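Local coordinates for Tautomerase_3 domain-containing protein (PDB 7M58), which is of unsettled physiological role but belongs to the cis-3-chloroacrylic acid dehalogenase family of the tautomerase superfamily, probably acting as a trimeric enzyme, at residues E15-V20 against V41-L46; G49-A54 against E60-I65; T113-L118 against E138-L143; K117-P122 against E126-T131. One frame throughout, in Å; residues are numbered along the deposited sequence.

Contact 1 lies on an outer strand of the chain's main sheet, and contact 2 joins inner strand 63-70 to the small hairpin 51-57; they touch through Leu46 and Leu51. Contacts 3 and 4 share strand 117-118 and lie some 10 Å apart, centre to centre, in the C-terminal hairpin and helices; contact 2 is on the opposite side of the chain's centre from both. Contacts 1, 2 and 3 are buried, contact 4 only partly. A salt bridge and a water join helix to strand in contact 1, whereas contacts 2 and 3 rest on leucine methyls against a ring. Contact 4 adds an indole-to-carbonyl bond. Each of the first three is completed by a neighbouring subunit.

Contact 1 (E15-V20 against V41-L46); sequences ERRAAV and VIFNDL
Arg17 NH2 is gripped by two carboxylates: Asp45 across the contact and Asp47 of the second subunit, each in a salt bridge. Asp45 OD2 comes to the edge of the guanidinium, near its plane, although the modelled NH2 to OD2 separation is too short to be taken literally. A water makes the second link, accepting from Arg17 NE at 2.7 Å and donating to Asp45 OD1 at 2.6 Å, so that both carboxylate oxygens are tied to the same arginine. The positive charge probably eases the repulsion between Asp45 and Asp47 of the second subunit. NH1 is hydrogen-bonded to Gln14 OE1, which further fixes the rotation of the group.

The arginine reaches this site over Phe43. Extended from CG to NE, its chain runs along the phenyl ring in the direction opposite to that of the Phe43 side chain, and CG stands 3.8 Å from the ring centroid in a CH-pi contact only 5° off the normal. The guanidinium plane lies 15° from that of the ring. At the ring's edge Val20 CG1 meets Phe43 CZ at 3.8 Å.

Helix 14-31 and strand 40-46 belong to one beta-alpha-beta unit with strand 2-8, the axes of the two segments making 141° between their directions, while strand 40-46 pairs with strand 2-8 and continues the sheet into the second subunit.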
loop_
_atom_site.group_PDB
_atom_site.type_symbol
_atom_site.label_atom_id
_atom_site.label_comp_id
_atom_site.label_asym_id
_atom_site.label_seq_id
_atom_site.Cartn_x
_atom_site.Cartn_y
_atom_site.Cartn_z
ATOM N N GLU A 15 22.508 0.912 9.265
ATOM C CA GLU A 15 23.101 -0.420 9.259
ATOM C C GLU A 15 22.139 -1.503 9.720
ATOM O O GLU A 15 22.334 -2.674 9.375
ATOM C CB GLU A 15 24.348 -0.486 10.138
ATOM C CG GLU A 15 24.087 -1.005 11.542
ATOM C CD GLU A 15 25.324 -0.966 12.423
ATOM O OE1 GLU A 15 26.197 -1.838 12.204
ATOM O OE2 GLU A 15 25.424 -0.092 13.321
ATOM N N ARG A 16 21.111 -1.133 10.480
ATOM C CA ARG A 16 20.038 -2.042 10.845
ATOM C C ARG A 16 19.025 -2.133 9.708
ATOM O O ARG A 16 18.419 -3.178 9.502
ATOM C CB ARG A 16 19.384 -1.494 12.110
ATOM C CG ARG A 16 20.267 -1.528 13.376
ATOM C CD ARG A 16 19.691 -2.083 14.685
ATOM N NE ARG A 16 20.736 -2.207 15.710
ATOM C CZ ARG A 16 20.505 -2.526 16.990
ATOM N NH1 ARG A 16 19.250 -2.664 17.435
ATOM N NH2 ARG A 16 21.521 -2.637 17.851
ATOM N N ARG A 17 18.883 -1.077 8.901
ATOM C CA ARG A 17 18.160 -1.185 7.632
ATOM C C ARG A 17 18.830 -2.188 6.715
ATOM O O ARG A 17 18.156 -2.946 6.014
ATOM C CB ARG A 17 18.080 0.165 6.897
ATOM C CG ARG A 17 17.129 1.214 7.402
ATOM C CD ARG A 17 17.281 2.415 6.465
ATOM N NE ARG A 17 16.341 3.511 6.691
ATOM C CZ ARG A 17 16.402 4.683 6.065
ATOM N NH1 ARG A 17 17.362 4.919 5.180
ATOM N NH2 ARG A 17 15.497 5.615 6.308
ATOM N N ALA A 18 20.162 -2.146 6.652
ATOM C CA ALA A 18 20.895 -3.092 5.822
ATOM C C ALA A 18 20.685 -4.518 6.314
ATOM O O ALA A 18 20.501 -5.443 5.511
ATOM C CB ALA A 18 22.377 -2.740 5.833
ATOM N N ALA A 19 20.678 -4.706 7.639
ATOM C CA ALA A 19 20.479 -6.034 8.211
ATOM C C ALA A 19 19.051 -6.520 7.995
ATOM O O ALA A 19 18.832 -7.703 7.718
ATOM C CB ALA A 19 20.829 -6.021 9.705
ATOM N N VAL A 20 18.065 -5.626 8.126
ATOM C CA VAL A 20 16.675 -6.017 7.908
ATOM C C VAL A 20 16.461 -6.407 6.446
ATOM O O VAL A 20 15.826 -7.424 6.140
ATOM C CB VAL A 20 15.717 -4.886 8.339
ATOM C CG1 VAL A 20 14.326 -5.151 7.781
ATOM C CG2 VAL A 20 15.673 -4.735 9.855
ATOM N N VAL A 41 13.070 -4.039 -0.961
ATOM C CA VAL A 41 12.740 -3.610 0.392
ATOM C C VAL A 41 12.733 -2.092 0.427
ATOM O O VAL A 41 13.694 -1.447 -0.013
ATOM C CB VAL A 41 13.730 -4.145 1.442
ATOM C CG1 VAL A 41 13.368 -3.577 2.817
ATOM C CG2 VAL A 41 13.729 -5.660 1.474
ATOM N N ILE A 42 11.672 -1.520 0.971
ATOM C CA ILE A 42 11.546 -0.075 1.055
ATOM C C ILE A 42 11.276 0.302 2.504
ATOM O O ILE A 42 10.475 -0.349 3.184
ATOM C CB ILE A 42 10.440 0.443 0.126
ATOM C CG1 ILE A 42 10.892 0.323 -1.316
ATOM C CG2 ILE A 42 10.164 1.874 0.413
ATOM C CD1 ILE A 42 9.729 0.238 -2.287
ATOM N N PHE A 43 11.938 1.355 2.975
ATOM C CA PHE A 43 11.762 1.858 4.330
ATOM C C PHE A 43 11.034 3.191 4.267
ATOM O O PHE A 43 11.598 4.191 3.808
ATOM C CB PHE A 43 13.104 1.992 5.046
ATOM C CG PHE A 43 13.713 0.683 5.387
ATOM C CD1 PHE A 43 13.309 -0.006 6.531
ATOM C CD2 PHE A 43 14.664 0.105 4.553
ATOM C CE1 PHE A 43 13.852 -1.244 6.844
ATOM C CE2 PHE A 43 15.217 -1.136 4.862
ATOM C CZ PHE A 43 14.811 -1.814 6.008
ATOM N N ASN A 44 9.786 3.195 4.738
ATOM C CA ASN A 44 8.997 4.413 4.901
ATOM C C ASN A 44 9.162 4.912 6.332
ATOM O O ASN A 44 8.594 4.343 7.276
ATOM C CB ASN A 44 7.528 4.157 4.576
ATOM C CG ASN A 44 7.311 3.817 3.105
ATOM O OD1 ASN A 44 7.585 4.632 2.220
ATOM N ND2 ASN A 44 6.809 2.616 2.838
ATOM N N ASP A 45 9.927 5.983 6.502
ATOM C CA ASP A 45 10.130 6.532 7.832
ATOM C C ASP A 45 9.029 7.529 8.163
ATOM O O ASP A 45 8.653 8.367 7.334
ATOM C CB ASP A 45 11.508 7.188 7.940
ATOM C CG ASP A 45 12.645 6.165 7.922
ATOM O OD1 ASP A 45 12.379 4.947 8.095
ATOM O OD2 ASP A 45 13.808 6.581 7.740
ATOM N N LEU A 46 8.550 7.467 9.396
ATOM C CA LEU A 46 7.373 8.210 9.807
ATOM C C LEU A 46 7.768 9.329 10.759
ATOM O O LEU A 46 8.745 9.206 11.500
ATOM C CB LEU A 46 6.372 7.276 10.496
ATOM C CG LEU A 46 5.790 6.145 9.661
ATOM C CD1 LEU A 46 4.956 5.217 10.542
ATOM C CD2 LEU A 46 4.967 6.718 8.514
HETATM O O HOH W 1 14.310 3.172 8.463
#

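Contact 2 (G49-A54 against E60-I65); sequences GALFLA and EGHVWI
A buried histidine, His62, takes methyls of two leucines on the same side of its ring, Leu53 over the face and Leu51 obliquely at the CD2 carbon, with no hydrogen bond joining the two segments. Leu53 CD1 lies 3.7 Å from the imidazole centroid and 15° off the normal, a CH-pi contact displaced toward the ring's rim. Its closest ring atom is ND1, 3.5 Å from CD1, and the other methyl, CD2, meets CE1 at 3.7 Å. Leu53 and His62 thus approach from opposite directions, methyl onto ring. Leu51 arrives differently: its side chain crosses that of His62 at about a right angle, and both methyls, CD1 and CD2, press on the CD2 carbon of the ring, so that the two leucines take different ends of the imidazole.

With CG anti to the backbone N (chi1 -177°), the ring swings out to the two leucines on strand 51-53. That short strand forms a hairpin with 56-57, outside the chain's own four-stranded sheet of the tautomerase fold, and the chain then enters strand 63-70 through an inverse gamma turn centred on Gly61. His62 stands just ahead of this strand, which is an inner one of the sheet, and its side chain bridges sheet and hairpin. The polar end of the imidazole is not left to the leucines: NE2 is hydrogen-bonded to Gln40 of the third subunit. Trp101 of the same chain meets the ring edge-to-face. Leu51 and Phe52 pair in an antiparallel ladder with a strand of the third subunit, and Leu51 also packs on Ile42 of that subunit.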
loop_
_atom_site.group_PDB
_atom_site.type_symbol
_atom_site.label_atom_id
_atom_site.label_comp_id
_atom_site.label_asym_id
_atom_site.label_seq_id
_atom_site.Cartn_x
_atom_site.Cartn_y
_atom_site.Cartn_z
ATOM N N GLY A 49 4.673 11.893 15.630
ATOM C CA GLY A 49 3.382 11.493 16.164
ATOM C C GLY A 49 2.470 10.936 15.094
ATOM O O GLY A 49 1.261 11.197 15.099
ATOM N N ALA A 50 3.035 10.190 14.144
ATOM C CA ALA A 50 2.286 9.809 12.961
ATOM C C ALA A 50 1.714 8.406 13.038
ATOM O O ALA A 50 0.918 8.032 12.159
ATOM C CB ALA A 50 3.174 9.924 11.721
ATOM N N LEU A 51 2.049 7.646 14.082
ATOM C CA LEU A 51 1.665 6.245 14.199
ATOM C C LEU A 51 0.800 6.059 15.436
ATOM O O LEU A 51 1.214 6.401 16.546
ATOM C CB LEU A 51 2.901 5.343 14.280
ATOM C CG LEU A 51 2.737 3.905 13.748
ATOM C CD1 LEU A 51 4.094 3.240 13.508
ATOM C CD2 LEU A 51 1.819 3.000 14.585
ATOM N N PHE A 52 -0.380 5.486 15.249
ATOM C CA PHE A 52 -1.326 5.263 16.330
ATOM C C PHE A 52 -1.696 3.796 16.405
ATOM O O PHE A 52 -1.827 3.132 15.373
ATOM C CB PHE A 52 -2.590 6.083 16.123
ATOM C CG PHE A 52 -2.383 7.566 16.238
ATOM C CD1 PHE A 52 -1.748 8.275 15.227
ATOM C CD2 PHE A 52 -2.868 8.263 17.325
ATOM C CE1 PHE A 52 -1.571 9.647 15.316
ATOM C CE2 PHE A 52 -2.698 9.651 17.408
ATOM C CZ PHE A 52 -2.053 10.331 16.407
ATOM N N LEU A 53 -1.855 3.301 17.638
ATOM C CA LEU A 53 -2.370 1.970 17.939
ATOM C C LEU A 53 -3.522 2.092 18.922
ATOM O O LEU A 53 -3.358 2.667 20.001
ATOM C CB LEU A 53 -1.301 1.057 18.537
ATOM C CG LEU A 53 -0.220 0.454 17.652
ATOM C CD1 LEU A 53 1.147 0.653 18.199
ATOM C CD2 LEU A 53 -0.470 -0.995 17.697
ATOM N N ALA A 54 -4.670 1.518 18.566
ATOM C CA ALA A 54 -5.859 1.558 19.412
ATOM C C ALA A 54 -6.273 2.991 19.696
ATOM O O ALA A 54 -6.651 3.330 20.813
ATOM C CB ALA A 54 -5.643 0.801 20.722
ATOM N N GLU A 60 7.448 4.016 20.557
ATOM C CA GLU A 60 8.463 4.294 19.546
ATOM C C GLU A 60 8.899 3.001 18.855
ATOM O O GLU A 60 9.068 2.966 17.630
ATOM C CB GLU A 60 9.640 5.032 20.200
ATOM C CG GLU A 60 10.485 5.888 19.255
ATOM C CD GLU A 60 11.858 5.296 18.959
ATOM O OE1 GLU A 60 12.287 4.388 19.715
ATOM O OE2 GLU A 60 12.514 5.761 17.986
ATOM N N GLY A 61 9.063 1.926 19.628
ATOM C CA GLY A 61 9.472 0.640 19.105
ATOM C C GLY A 61 8.341 -0.149 18.486
ATOM O O GLY A 61 7.963 -1.205 19.002
ATOM N N HIS A 62 7.789 0.355 17.390
ATOM C CA HIS A 62 6.722 -0.320 16.665
ATOM C C HIS A 62 7.051 -0.291 15.181
ATOM O O HIS A 62 7.430 0.760 14.643
ATOM C CB HIS A 62 5.363 0.333 16.919
ATOM C CG HIS A 62 4.237 -0.370 16.242
ATOM N ND1 HIS A 62 3.613 -1.473 16.785
ATOM C CD2 HIS A 62 3.634 -0.146 15.050
ATOM C CE1 HIS A 62 2.675 -1.897 15.959
ATOM N NE2 HIS A 62 2.663 -1.108 14.899
ATOM N N VAL A 63 6.904 -1.440 14.524
ATOM C CA VAL A 63 7.230 -1.584 13.115
ATOM C C VAL A 63 6.074 -2.294 12.423
ATOM O O VAL A 63 5.543 -3.283 12.938
ATOM C CB VAL A 63 8.541 -2.376 12.927
ATOM C CG1 VAL A 63 8.762 -2.690 11.453
ATOM C CG2 VAL A 63 9.707 -1.623 13.497
ATOM N N TRP A 64 5.690 -1.796 11.255
ATOM C CA TRP A 64 4.692 -2.453 10.421
ATOM C C TRP A 64 5.354 -2.847 9.110
ATOM O O TRP A 64 6.009 -2.017 8.474
ATOM C CB TRP A 64 3.484 -1.553 10.148
ATOM C CG TRP A 64 2.411 -2.198 9.273
ATOM C CD1 TRP A 64 1.777 -3.400 9.491
ATOM C CD2 TRP A 64 1.846 -1.665 8.072
ATOM N NE1 TRP A 64 0.850 -3.639 8.497
ATOM C CE2 TRP A 64 0.881 -2.596 7.609
ATOM C CE3 TRP A 64 2.067 -0.501 7.335
ATOM C CZ2 TRP A 64 0.139 -2.387 6.442
ATOM C CZ3 TRP A 64 1.332 -0.301 6.178
ATOM C CH2 TRP A 64 0.380 -1.241 5.742
ATOM N N ILE A 65 5.208 -4.115 8.732
ATOM C CA ILE A 65 5.796 -4.666 7.518
ATOM C C ILE A 65 4.640 -5.003 6.585
ATOM O O ILE A 65 3.791 -5.835 6.932
ATOM C CB ILE A 65 6.612 -5.932 7.815
ATOM C CG1 ILE A 65 7.613 -5.705 8.945
ATOM C CG2 ILE A 65 7.346 -6.393 6.568
ATOM C CD1 ILE A 65 8.914 -5.189 8.505
#

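Contact 3 (T113-L118 against E138-L143); sequences TEYGKL and EELSDL
Tyr115 meets Leu140 from the first central position of a type I' beta turn running from Glu114 to Lys117, where both Tyr115 and Gly116 have positive phi. The turn is closed by paired backbone bonds, Glu114 N to Lys117 O at 3.2 Å and Lys117 N to Glu114 O at 3.3 Å. Its tyrosine points toward the helix segment, and the helix answers with a leucine methyl. A chi1 of -58° places Tyr115 CG anti to the carbonyl carbon and brings the ring out to Leu140. Leu140 CD2 lies over one face of the phenol ring, 3.7 Å from the centroid and 17° off the normal, in a CH-pi contact shifted toward the rim. The shift brings CD2 to within 3.5 Å of Tyr115 CE1. The two side chains slide past each other in opposite directions, and one branch of the leucine does all the close touching.

This is a beta hairpin with a two-residue loop, Tyr115-Gly116, between strands 112-114 and 117-118, and its turn is packed by the last helix of the chain, 134-142. Beyond the helix, Leu143 extends the contact more loosely, its CD1 being 4.3 Å from Tyr115 OH. A backbone bond from Leu143 N to Leu140 O, 3.0 Å long, holds the last modelled residue close to the helix. The phenol oxygen itself is hydrogen-bonded to the backbone carbonyl of Tyr37, which fixes the far end of the ring. Trp101 of the second subunit meets the ring edge-to-face, and Thr113 joins an antiparallel ladder with that subunit. Leu140 also packs on Phe129 and Leu132.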
loop_
_atom_site.group_PDB
_atom_site.type_symbol
_atom_site.label_atom_id
_atom_site.label_comp_id
_atom_site.label_asym_id
_atom_site.label_seq_id
_atom_site.Cartn_x
_atom_site.Cartn_y
_atom_site.Cartn_z
ATOM N N THR A 113 5.445 -6.171 -13.072
ATOM C CA THR A 113 6.663 -6.134 -13.869
ATOM C C THR A 113 7.825 -5.908 -12.914
ATOM O O THR A 113 7.728 -5.118 -11.975
ATOM C CB THR A 113 6.674 -5.044 -14.962
ATOM O OG1 THR A 113 6.631 -3.736 -14.370
ATOM C CG2 THR A 113 5.531 -5.214 -15.929
ATOM N N GLU A 114 8.902 -6.637 -13.152
ATOM C CA GLU A 114 10.192 -6.432 -12.518
ATOM C C GLU A 114 11.230 -6.753 -13.581
ATOM O O GLU A 114 11.056 -7.703 -14.354
ATOM C CB GLU A 114 10.375 -7.336 -11.290
ATOM C CG GLU A 114 9.448 -7.041 -10.125
ATOM C CD GLU A 114 9.786 -7.885 -8.891
ATOM O OE1 GLU A 114 10.879 -8.514 -8.885
ATOM O OE2 GLU A 114 8.980 -7.913 -7.918
ATOM N N TYR A 115 12.289 -5.941 -13.642
ATOM C CA TYR A 115 13.296 -6.045 -14.702
ATOM C C TYR A 115 12.674 -5.934 -16.092
ATOM O O TYR A 115 13.125 -6.574 -17.041
ATOM C CB TYR A 115 14.108 -7.335 -14.561
ATOM C CG TYR A 115 14.766 -7.388 -13.215
ATOM C CD1 TYR A 115 15.853 -6.563 -12.921
ATOM C CD2 TYR A 115 14.298 -8.228 -12.226
ATOM C CE1 TYR A 115 16.459 -6.584 -11.684
ATOM C CE2 TYR A 115 14.903 -8.265 -10.985
ATOM C CZ TYR A 115 15.981 -7.438 -10.724
ATOM O OH TYR A 115 16.576 -7.464 -9.498
ATOM N N GLY A 116 11.631 -5.120 -16.214
ATOM C CA GLY A 116 11.001 -4.850 -17.490
ATOM C C GLY A 116 10.115 -5.948 -18.052
ATOM O O GLY A 116 9.682 -5.838 -19.207
ATOM N N LYS A 117 9.810 -6.987 -17.281
ATOM C CA LYS A 117 9.086 -8.125 -17.828
ATOM C C LYS A 117 8.008 -8.566 -16.851
ATOM O O LYS A 117 8.217 -8.520 -15.636
ATOM C CB LYS A 117 10.044 -9.288 -18.135
ATOM C CG LYS A 117 10.537 -9.328 -19.594
ATOM C CD LYS A 117 11.807 -8.499 -19.796
ATOM C CE LYS A 117 12.111 -8.239 -21.278
ATOM N NZ LYS A 117 11.048 -7.430 -21.961
ATOM N N LEU A 118 6.855 -8.981 -17.376
ATOM C CA LEU A 118 5.806 -9.478 -16.494
ATOM C C LEU A 118 6.322 -10.702 -15.765
ATOM O O LEU A 118 7.085 -11.493 -16.320
ATOM C CB LEU A 118 4.536 -9.814 -17.275
ATOM C CG LEU A 118 3.830 -8.549 -17.762
ATOM C CD1 LEU A 118 2.862 -8.818 -18.894
ATOM C CD2 LEU A 118 3.120 -7.882 -16.599
ATOM N N GLU A 138 22.834 -12.327 -17.161
ATOM C CA GLU A 138 24.086 -12.419 -16.434
ATOM C C GLU A 138 24.259 -11.328 -15.374
ATOM O O GLU A 138 24.996 -11.535 -14.408
ATOM C CB GLU A 138 25.250 -12.477 -17.425
ATOM C CG GLU A 138 25.156 -13.746 -18.332
ATOM C CD GLU A 138 24.877 -15.080 -17.546
ATOM O OE1 GLU A 138 25.728 -15.469 -16.704
ATOM O OE2 GLU A 138 23.816 -15.737 -17.782
ATOM N N GLU A 139 23.573 -10.192 -15.478
ATOM C CA GLU A 139 23.556 -9.288 -14.328
ATOM C C GLU A 139 22.756 -9.887 -13.182
ATOM O O GLU A 139 23.168 -9.793 -12.024
ATOM C CB GLU A 139 23.009 -7.898 -14.689
ATOM C CG GLU A 139 23.331 -7.436 -16.087
ATOM C CD GLU A 139 22.610 -6.150 -16.486
ATOM O OE1 GLU A 139 23.277 -5.088 -16.483
ATOM O OE2 GLU A 139 21.395 -6.189 -16.803
ATOM N N LEU A 140 21.603 -10.493 -13.484
ATOM C CA LEU A 140 20.789 -11.100 -12.434
ATOM C C LEU A 140 21.504 -12.258 -11.758
ATOM O O LEU A 140 21.433 -12.404 -10.533
ATOM C CB LEU A 140 19.457 -11.585 -13.003
ATOM C CG LEU A 140 18.501 -10.543 -13.594
ATOM C CD1 LEU A 140 17.121 -11.157 -13.820
ATOM C CD2 LEU A 140 18.390 -9.354 -12.690
ATOM N N SER A 141 22.206 -13.089 -12.532
ATOM C CA SER A 141 22.913 -14.221 -11.943
ATOM C C SER A 141 24.060 -13.788 -11.045
ATOM O O SER A 141 24.484 -14.569 -10.191
ATOM C CB SER A 141 23.435 -15.146 -13.030
ATOM O OG SER A 141 24.185 -14.405 -13.959
ATOM N N ASP A 142 24.594 -12.579 -11.237
ATOM C CA ASP A 142 25.599 -12.065 -10.311
ATOM C C ASP A 142 25.019 -11.748 -8.931
ATOM O O ASP A 142 25.753 -11.807 -7.936
ATOM C CB ASP A 142 26.297 -10.839 -10.898
ATOM C CG ASP A 142 27.462 -11.218 -11.818
ATOM O OD1 ASP A 142 27.731 -12.432 -11.978
ATOM O OD2 ASP A 142 28.129 -10.307 -12.360
ATOM N N LEU A 143 23.724 -11.448 -8.836
ATOM C CA LEU A 143 23.085 -11.206 -7.545
ATOM C C LEU A 143 22.674 -12.497 -6.838
ATOM O O LEU A 143 22.083 -13.402 -7.432
ATOM C CB LEU A 143 21.865 -10.313 -7.741
ATOM C CG LEU A 143 22.072 -9.126 -8.692
ATOM C CD1 LEU A 143 20.765 -8.396 -8.956
ATOM C CD2 LEU A 143 23.105 -8.165 -8.154
#

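Contact 4 (K117-P122 against E126-T131); sequences KLLPEP and EEWFAT
Trp128 meets the end of the hairpin's second strand and the residues that follow it through both its nitrogen and its ring carbons. NE1 donates to Leu118 O at 2.9 Å, in a bent bond with an N-H...O angle of 132°; the donor is tilted 33° from the carbonyl plane, and the oxygen lies near the indole edge, somewhat out of its plane. Pro120 lies over the pyrrole part of the indole, with CD 3.6 Å from the centroid of the five-membered ring in a CH-pi contact and CG 3.4 Å from Trp128 CB. The two side chains cross at about a right angle. On the same face Leu119 CD2 adds an apolar touch at the benzo part, 3.7 Å from CZ2, while Lys117 CB lies more distantly beside NE1.

A trans chi1 of 176° carries the indole off the helix, bringing its nitrogen to the Leu118 carbonyl and one ring face against Pro120. In the second shell Pro120 O accepts a bond from Arg70, and Leu119 pairs through its backbone with Met112. Tyr37 packs on the Trp128 side chain. A sulfate ion, probably from the crystallisation liquor, lies about 5 Å from the Leu119 side chain. The arrangement is that of a beta hairpin, strands 112-114 and 117-118, followed by a short helix, 125-129, that folds back so that one tryptophan closes onto the connecting chain.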
loop_
_atom_site.group_PDB
_atom_site.type_symbol
_atom_site.label_atom_id
_atom_site.label_comp_id
_atom_site.label_asym_id
_atom_site.label_seq_id
_atom_site.Cartn_x
_atom_site.Cartn_y
_atom_site.Cartn_z
ATOM N N LYS A 117 9.810 -6.987 -17.281
ATOM C CA LYS A 117 9.086 -8.125 -17.828
ATOM C C LYS A 117 8.008 -8.566 -16.851
ATOM O O LYS A 117 8.217 -8.520 -15.636
ATOM C CB LYS A 117 10.044 -9.288 -18.135
ATOM C CG LYS A 117 10.537 -9.328 -19.594
ATOM C CD LYS A 117 11.807 -8.499 -19.796
ATOM C CE LYS A 117 12.111 -8.239 -21.278
ATOM N NZ LYS A 117 11.048 -7.430 -21.961
ATOM N N LEU A 118 6.855 -8.981 -17.376
ATOM C CA LEU A 118 5.806 -9.478 -16.494
ATOM C C LEU A 118 6.322 -10.702 -15.765
ATOM O O LEU A 118 7.085 -11.493 -16.320
ATOM C CB LEU A 118 4.536 -9.814 -17.275
ATOM C CG LEU A 118 3.830 -8.549 -17.762
ATOM C CD1 LEU A 118 2.862 -8.818 -18.894
ATOM C CD2 LEU A 118 3.120 -7.882 -16.599
ATOM N N LEU A 119 5.977 -10.808 -14.505
ATOM C CA LEU A 119 6.486 -11.893 -13.676
ATOM C C LEU A 119 5.631 -13.136 -13.854
ATOM O O LEU A 119 4.441 -13.036 -14.163
ATOM C CB LEU A 119 6.488 -11.498 -12.205
ATOM C CG LEU A 119 7.599 -10.554 -11.760
ATOM C CD1 LEU A 119 7.771 -10.573 -10.246
ATOM C CD2 LEU A 119 8.912 -10.926 -12.441
ATOM N N PRO A 120 6.205 -14.322 -13.697
ATOM C CA PRO A 120 5.402 -15.534 -13.845
ATOM C C PRO A 120 4.810 -15.988 -12.529
ATOM O O PRO A 120 5.121 -15.452 -11.457
ATOM C CB PRO A 120 6.424 -16.552 -14.345
ATOM C CG PRO A 120 7.642 -16.169 -13.520
ATOM C CD PRO A 120 7.617 -14.650 -13.421
ATOM N N GLU A 121 3.977 -17.022 -12.647
ATOM C CA GLU A 121 3.650 -17.920 -11.548
ATOM C C GLU A 121 4.835 -18.258 -10.643
ATOM O O GLU A 121 5.958 -18.488 -11.128
ATOM C CB GLU A 121 3.155 -19.227 -12.141
ATOM C CG GLU A 121 2.974 -20.327 -11.171
ATOM C CD GLU A 121 2.303 -21.533 -11.747
ATOM O OE1 GLU A 121 1.439 -21.340 -12.619
ATOM O OE2 GLU A 121 2.818 -22.686 -11.546
ATOM N N PRO A 122 4.597 -18.330 -9.323
ATOM C CA PRO A 122 5.634 -18.792 -8.390
ATOM C C PRO A 122 6.012 -20.222 -8.707
ATOM O O PRO A 122 5.148 -21.053 -8.959
ATOM C CB PRO A 122 4.989 -18.668 -7.004
ATOM C CG PRO A 122 3.541 -18.421 -7.284
ATOM C CD PRO A 122 3.412 -17.816 -8.622
ATOM N N GLU A 126 12.654 -20.367 -13.373
ATOM C CA GLU A 126 13.642 -20.837 -14.357
ATOM C C GLU A 126 13.156 -20.593 -15.781
ATOM O O GLU A 126 13.913 -20.124 -16.639
ATOM C CB GLU A 126 13.920 -22.323 -14.177
ATOM C CG GLU A 126 14.982 -22.705 -13.168
ATOM C CD GLU A 126 15.106 -24.227 -13.071
ATOM O OE1 GLU A 126 14.066 -24.903 -13.235
ATOM O OE2 GLU A 126 16.221 -24.755 -12.849
ATOM N N GLU A 127 11.913 -20.984 -16.065
ATOM C CA GLU A 127 11.309 -20.723 -17.365
ATOM C C GLU A 127 11.343 -19.229 -17.689
ATOM O O GLU A 127 11.735 -18.836 -18.790
ATOM C CB GLU A 127 9.880 -21.278 -17.394
ATOM C CG GLU A 127 9.652 -22.387 -18.415
ATOM C CD GLU A 127 8.203 -22.843 -18.458
ATOM O OE1 GLU A 127 7.785 -23.425 -19.495
ATOM O OE2 GLU A 127 7.449 -22.578 -17.479
ATOM N N TRP A 128 10.903 -18.400 -16.737
ATOM C CA TRP A 128 10.906 -16.945 -16.926
ATOM C C TRP A 128 12.318 -16.444 -17.220
ATOM O O TRP A 128 12.539 -15.708 -18.195
ATOM C CB TRP A 128 10.314 -16.281 -15.666
ATOM C CG TRP A 128 10.321 -14.795 -15.623
ATOM C CD1 TRP A 128 9.367 -13.956 -16.124
ATOM C CD2 TRP A 128 11.324 -13.954 -15.024
ATOM N NE1 TRP A 128 9.718 -12.642 -15.887
ATOM C CE2 TRP A 128 10.917 -12.613 -15.217
ATOM C CE3 TRP A 128 12.531 -14.203 -14.368
ATOM C CZ2 TRP A 128 11.675 -11.521 -14.765
ATOM C CZ3 TRP A 128 13.286 -13.120 -13.919
ATOM C CH2 TRP A 128 12.857 -11.795 -14.127
ATOM N N PHE A 129 13.291 -16.896 -16.422
ATOM C CA PHE A 129 14.678 -16.468 -16.576
ATOM C C PHE A 129 15.216 -16.783 -17.973
ATOM O O PHE A 129 15.941 -15.967 -18.563
ATOM C CB PHE A 129 15.516 -17.147 -15.492
ATOM C CG PHE A 129 16.948 -16.721 -15.460
ATOM C CD1 PHE A 129 17.327 -15.564 -14.797
ATOM C CD2 PHE A 129 17.922 -17.477 -16.087
ATOM C CE1 PHE A 129 18.652 -15.172 -14.766
ATOM C CE2 PHE A 129 19.249 -17.084 -16.054
ATOM C CZ PHE A 129 19.607 -15.931 -15.400
ATOM N N ALA A 130 14.844 -17.938 -18.541
ATOM C CA ALA A 130 15.357 -18.305 -19.861
ATOM C C ALA A 130 14.801 -17.434 -20.987
ATOM O O ALA A 130 15.303 -17.518 -22.117
ATOM C CB ALA A 130 15.084 -19.784 -20.146
ATOM N N THR A 131 13.765 -16.631 -20.712
ATOM C CA THR A 131 13.210 -15.672 -21.664
ATOM C C THR A 131 13.930 -14.326 -21.644
ATOM O O THR A 131 13.792 -13.554 -22.594
ATOM C CB THR A 131 11.715 -15.471 -21.384
ATOM O OG1 THR A 131 11.079 -16.751 -21.288
ATOM C CG2 THR A 131 11.033 -14.705 -22.505
#